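PDB 5FLG: 6-carboxyhexanoate--coa ligase from Bacillus subtilis, which belongs to the 6-carboxyhexanoate--CoA ligase family and binds phosphoaminophosphonic acid-adenylate ester, pimelic acid and magnesium. Local coordinates for residues D138-E142 / K143-V147. Sequence-based numbering, arbitrary orientation.
Sequences DQTKE and KGVRV. With ANP (phosphoaminophosphonic acid-adenylate ester), chain D.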
ATOM      1  N   ASP A 138      20.522 -12.989 -10.350  1.00 37.03           N
ATOM      2  CA  ASP A 138      19.955 -12.323  -9.191  1.00 33.32           C
ATOM      3  C   ASP A 138      19.719 -13.312  -8.071  1.00 33.46           C
ATOM      4  O   ASP A 138      19.491 -14.507  -8.300  1.00 34.57           O
ATOM      5  CB  ASP A 138      18.642 -11.640  -9.552  1.00 35.60           C
ATOM      6  CG  ASP A 138      17.522 -12.620  -9.798  1.00 32.59           C
ATOM      7  OD1 ASP A 138      17.542 -13.283 -10.845  1.00 31.51           O
ATOM      8  OD2 ASP A 138      16.697 -12.831  -8.885  1.00 35.98           O
ATOM      9  N   GLN A 139      19.625 -12.773  -6.871  1.00 37.08           N
ATOM     10  CA  GLN A 139      19.430 -13.571  -5.691  1.00 41.51           C
ATOM     11  C   GLN A 139      18.092 -13.264  -5.035  1.00 41.65           C
ATOM     12  O   GLN A 139      17.911 -13.534  -3.863  1.00 44.73           O
ATOM     13  CB  GLN A 139      20.577 -13.325  -4.734  1.00 44.31           C
ATOM     14  CG  GLN A 139      21.922 -13.747  -5.324  1.00 53.66           C
ATOM     15  CD  GLN A 139      23.108 -13.214  -4.539  1.00 64.31           C
ATOM     16  OE1 GLN A 139      23.131 -13.284  -3.312  1.00 69.51           O
ATOM     17  NE2 GLN A 139      24.092 -12.657  -5.242  1.00 68.52           N
ATOM     18  N   THR A 140      17.091 -12.911  -5.830  1.00 39.45           N
ATOM     19  CA  THR A 140      15.774 -12.589  -5.267  1.00 39.83           C
ATOM     20  C   THR A 140      14.829 -13.781  -5.109  1.00 39.80           C
ATOM     21  O   THR A 140      13.697 -13.600  -4.703  1.00 41.34           O
ATOM     22  CB  THR A 140      15.033 -11.564  -6.153  1.00 41.39           C
ATOM     23  OG1 THR A 140      14.718 -12.151  -7.430  1.00 39.64           O
ATOM     24  CG2 THR A 140      15.886 -10.348  -6.341  1.00 38.32           C
ATOM     25  N   LYS A 141      15.217 -14.954  -5.596  1.00 41.38           N
ATOM     26  CA  LYS A 141      14.383 -16.140  -5.453  1.00 41.96           C
ATOM     27  C   LYS A 141      12.967 -15.904  -5.996  1.00 42.14           C
ATOM     28  O   LYS A 141      12.831 -15.496  -7.148  1.00 42.22           O
ATOM     29  CB  LYS A 141      14.339 -16.573  -3.985  1.00 49.30           C
ATOM     30  CG  LYS A 141      15.703 -16.700  -3.337  1.00 54.40           C
ATOM     31  CD  LYS A 141      15.595 -17.416  -2.001  1.00 64.12           C
ATOM     32  CE  LYS A 141      16.947 -17.936  -1.524  1.00 65.98           C
ATOM     33  NZ  LYS A 141      16.781 -19.002  -0.495  1.00 70.20           N
ATOM     34  N   GLU A 142      11.917 -16.195  -5.214  1.00 38.87           N
ATOM     35  CA  GLU A 142      10.541 -16.162  -5.746  1.00 37.98           C
ATOM     36  C   GLU A 142      10.088 -14.744  -5.963  1.00 38.41           C
ATOM     37  O   GLU A 142       8.986 -14.504  -6.472  1.00 35.48           O
ATOM     38  CB  GLU A 142       9.511 -16.854  -4.824  1.00 42.81           C
ATOM     39  CG  GLU A 142       9.617 -18.381  -4.761  1.00 47.78           C
ATOM     40  CD  GLU A 142       9.749 -19.049  -6.124  1.00 54.24           C
ATOM     41  OE1 GLU A 142       8.723 -19.207  -6.837  1.00 62.24           O
ATOM     42  OE2 GLU A 142      10.859 -19.536  -6.430  1.00 58.84           O
ATOM     43  N   LYS A 143      10.830 -13.796  -5.414  1.00 39.61           N
ATOM     44  CA  LYS A 143      10.351 -12.437  -5.465  1.00 41.60           C
ATOM     45  C   LYS A 143      10.636 -11.900  -6.880  1.00 40.18           C
ATOM     46  O   LYS A 143       9.754 -11.395  -7.553  1.00 36.70           O
ATOM     47  CB  LYS A 143      11.012 -11.606  -4.378  1.00 46.60           C
ATOM     48  CG  LYS A 143      10.793 -10.120  -4.562  1.00 59.03           C
ATOM     49  CD  LYS A 143      11.050  -9.336  -3.286  1.00 61.44           C
ATOM     50  CE  LYS A 143      10.874  -7.848  -3.555  1.00 69.40           C
ATOM     51  NZ  LYS A 143      10.438  -7.099  -2.347  1.00 75.13           N
ATOM     52  N   GLY A 144      11.800 -12.243  -7.406  1.00 31.20           N
ATOM     53  CA  GLY A 144      12.210 -11.779  -8.697  1.00 34.31           C
ATOM     54  C   GLY A 144      12.543 -10.313  -8.663  1.00 33.41           C
ATOM     55  O   GLY A 144      12.549  -9.705  -7.609  1.00 32.88           O
ATOM     56  N   VAL A 145      12.975  -9.785  -9.801  1.00 31.90           N
ATOM     57  CA  VAL A 145      13.321  -8.388  -9.889  1.00 31.33           C
ATOM     58  C   VAL A 145      12.145  -7.706 -10.533  1.00 27.85           C
ATOM     59  O   VAL A 145      11.711  -8.105 -11.609  1.00 30.87           O
ATOM     60  CB  VAL A 145      14.587  -8.174 -10.756  1.00 27.97           C
ATOM     61  CG1 VAL A 145      14.812  -6.697 -11.035  1.00 30.95           C
ATOM     62  CG2 VAL A 145      15.813  -8.778 -10.070  1.00 32.54           C
ATOM     63  N   ARG A 146      11.639  -6.663  -9.895  1.00 33.46           N
ATOM     64  CA  ARG A 146      10.392  -6.043 -10.340  1.00 32.42           C
ATOM     65  C   ARG A 146      10.695  -4.685 -10.950  1.00 30.81           C
ATOM     66  O   ARG A 146      11.072  -3.771 -10.273  1.00 34.56           O
ATOM     67  CB  ARG A 146       9.402  -5.899  -9.197  1.00 32.47           C
ATOM     68  CG  ARG A 146       7.984  -5.537  -9.676  1.00 32.12           C
ATOM     69  CD  ARG A 146       7.180  -6.728 -10.224  1.00 32.20           C
ATOM     70  NE  ARG A 146       5.936  -6.241 -10.851  1.00 31.87           N
ATOM     71  CZ  ARG A 146       4.952  -6.979 -11.369  1.00 30.74           C
ATOM     72  NH1 ARG A 146       5.007  -8.300 -11.369  1.00 30.71           N
ATOM     73  NH2 ARG A 146       3.934  -6.360 -11.988  1.00 36.12           N
ATOM     74  N   VAL A 147      10.580  -4.590 -12.258  1.00 30.81           N
ATOM     75  CA  VAL A 147      10.818  -3.347 -12.954  1.00 31.81           C
ATOM     76  C   VAL A 147       9.708  -2.360 -12.620  1.00 33.78           C
ATOM     77  O   VAL A 147       8.526  -2.714 -12.599  1.00 29.94           O
ATOM     78  CB  VAL A 147      10.858  -3.592 -14.467  1.00 31.93           C
ATOM     79  CG1 VAL A 147      11.129  -2.293 -15.209  1.00 31.02           C
ATOM     80  CG2 VAL A 147      11.934  -4.636 -14.787  1.00 36.20           C
TER
HETATM   81  PG  ANP D 702      -1.029  -8.636 -14.219  1.00 34.61           P
HETATM   82  O1G ANP D 702      -2.116  -8.103 -13.326  1.00 32.91           O
HETATM   83  O2G ANP D 702      -1.454  -9.870 -14.966  1.00 36.24           O
HETATM   84  O3G ANP D 702      -0.386  -7.641 -15.130  1.00 29.62           O
HETATM   85  PB  ANP D 702       1.813  -9.202 -13.565  1.00 29.51           P
HETATM   86  O1B ANP D 702       2.174  -7.888 -14.160  1.00 25.35           O
HETATM   87  O2B ANP D 702       2.467  -9.771 -12.361  1.00 29.38           O
HETATM   88  N3B ANP D 702       0.152  -9.140 -13.090  1.00 27.99           N
HETATM   89  PA  ANP D 702       1.950 -10.112 -16.292  1.00 34.05           P
HETATM   90  O1A ANP D 702       1.189 -11.117 -17.024  1.00 28.96           O
HETATM   91  O2A ANP D 702       1.853  -8.641 -16.585  1.00 32.00           O
HETATM   92  O3A ANP D 702       1.842 -10.352 -14.704  1.00 31.40           O
HETATM   93  O5' ANP D 702       3.522 -10.568 -16.507  1.00 27.61           O
HETATM   94  C5' ANP D 702       3.857 -11.918 -16.665  1.00 29.63           C
HETATM   95  C4' ANP D 702       5.071 -12.246 -15.792  1.00 29.70           C
HETATM   96  O4' ANP D 702       6.138 -11.352 -16.132  1.00 29.85           O
HETATM   97  C3' ANP D 702       4.783 -12.046 -14.312  1.00 29.55           C
HETATM   98  O3' ANP D 702       4.344 -13.251 -13.697  1.00 33.47           O
HETATM   99  C2' ANP D 702       6.130 -11.672 -13.765  1.00 30.57           C
HETATM  100  O2' ANP D 702       6.903 -12.861 -13.599  1.00 26.08           O
HETATM  101  C1' ANP D 702       6.704 -10.878 -14.904  1.00 30.02           C
HETATM  102  N9  ANP D 702       6.441  -9.454 -14.665  1.00 32.14           N
HETATM  103  C8  ANP D 702       5.247  -8.775 -14.793  1.00 37.16           C
HETATM  104  N7  ANP D 702       5.437  -7.455 -14.561  1.00 34.41           N
HETATM  105  C5  ANP D 702       6.758  -7.297 -14.241  1.00 27.81           C
HETATM  106  C6  ANP D 702       7.646  -6.193 -13.840  1.00 31.13           C
HETATM  107  N6  ANP D 702       7.198  -4.944 -13.691  1.00 35.14           N
HETATM  108  N1  ANP D 702       8.953  -6.456 -13.622  1.00 27.74           N
HETATM  109  C2  ANP D 702       9.436  -7.699 -13.725  1.00 26.06           C
HETATM  110  N3  ANP D 702       8.727  -8.758 -14.149  1.00 27.49           N
HETATM  111  C4  ANP D 702       7.388  -8.619 -14.301  1.00 28.03           C
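Lys143 N donates to Thr140 O at 3.0 Å and closes a type II' beta turn with Lys141 and Glu142 at its corners; Gly144 follows with a positive phi. A weak second bond runs from Gly144 N to Lys141 O at 3.4 Å. The chain then straightens toward the nucleotide.

Just before the turn, Asp138 OD2 accepts from Thr140 N at 3.1 Å. This is an Asx turn. The N-H meets the anti side of the carboxylate, 31° out of its plane. Asp138 CG sits between its backbone N and carbonyl carbon (chi1 71°), which brings the carboxylate round to that N-H. Arg136 forms a salt bridge with the same oxygen, and Leu128 N binds OD1. This buried carboxylate is therefore gripped on both oxygens. The methyl branch CG2 of Thr140 packs on Val145 CG2 at 4.0 Å. The two side chains cross at about a right angle, and Asp138 CB touches the same valine methyl.

Beyond the turn, the segment lines the ANP pocket. Val147 holds the adenine with its backbone: its N donates to ANP N1, and its O accepts from ANP N6, both at 2.8 Å. Arg146 bends at chi2 and lays one guanidinium face over the adenine near N7. Its NH1 donates a nearly straight hydrogen bond to ANP O2B (170°), and NH2 donates another to O1B. The one side chain thus spans base and beta-phosphate. Glu32 forms a salt bridge with NH2 and may offset part of its positive charge.

The whole turn belongs to the loop between strands 135-136 and 150-151. Backbone bonds tie Glu142 to Arg124 and Val145 to Ala126, just ahead of strand 127-130. Val147 rests on Lys181 and Val182 of helix 170-184.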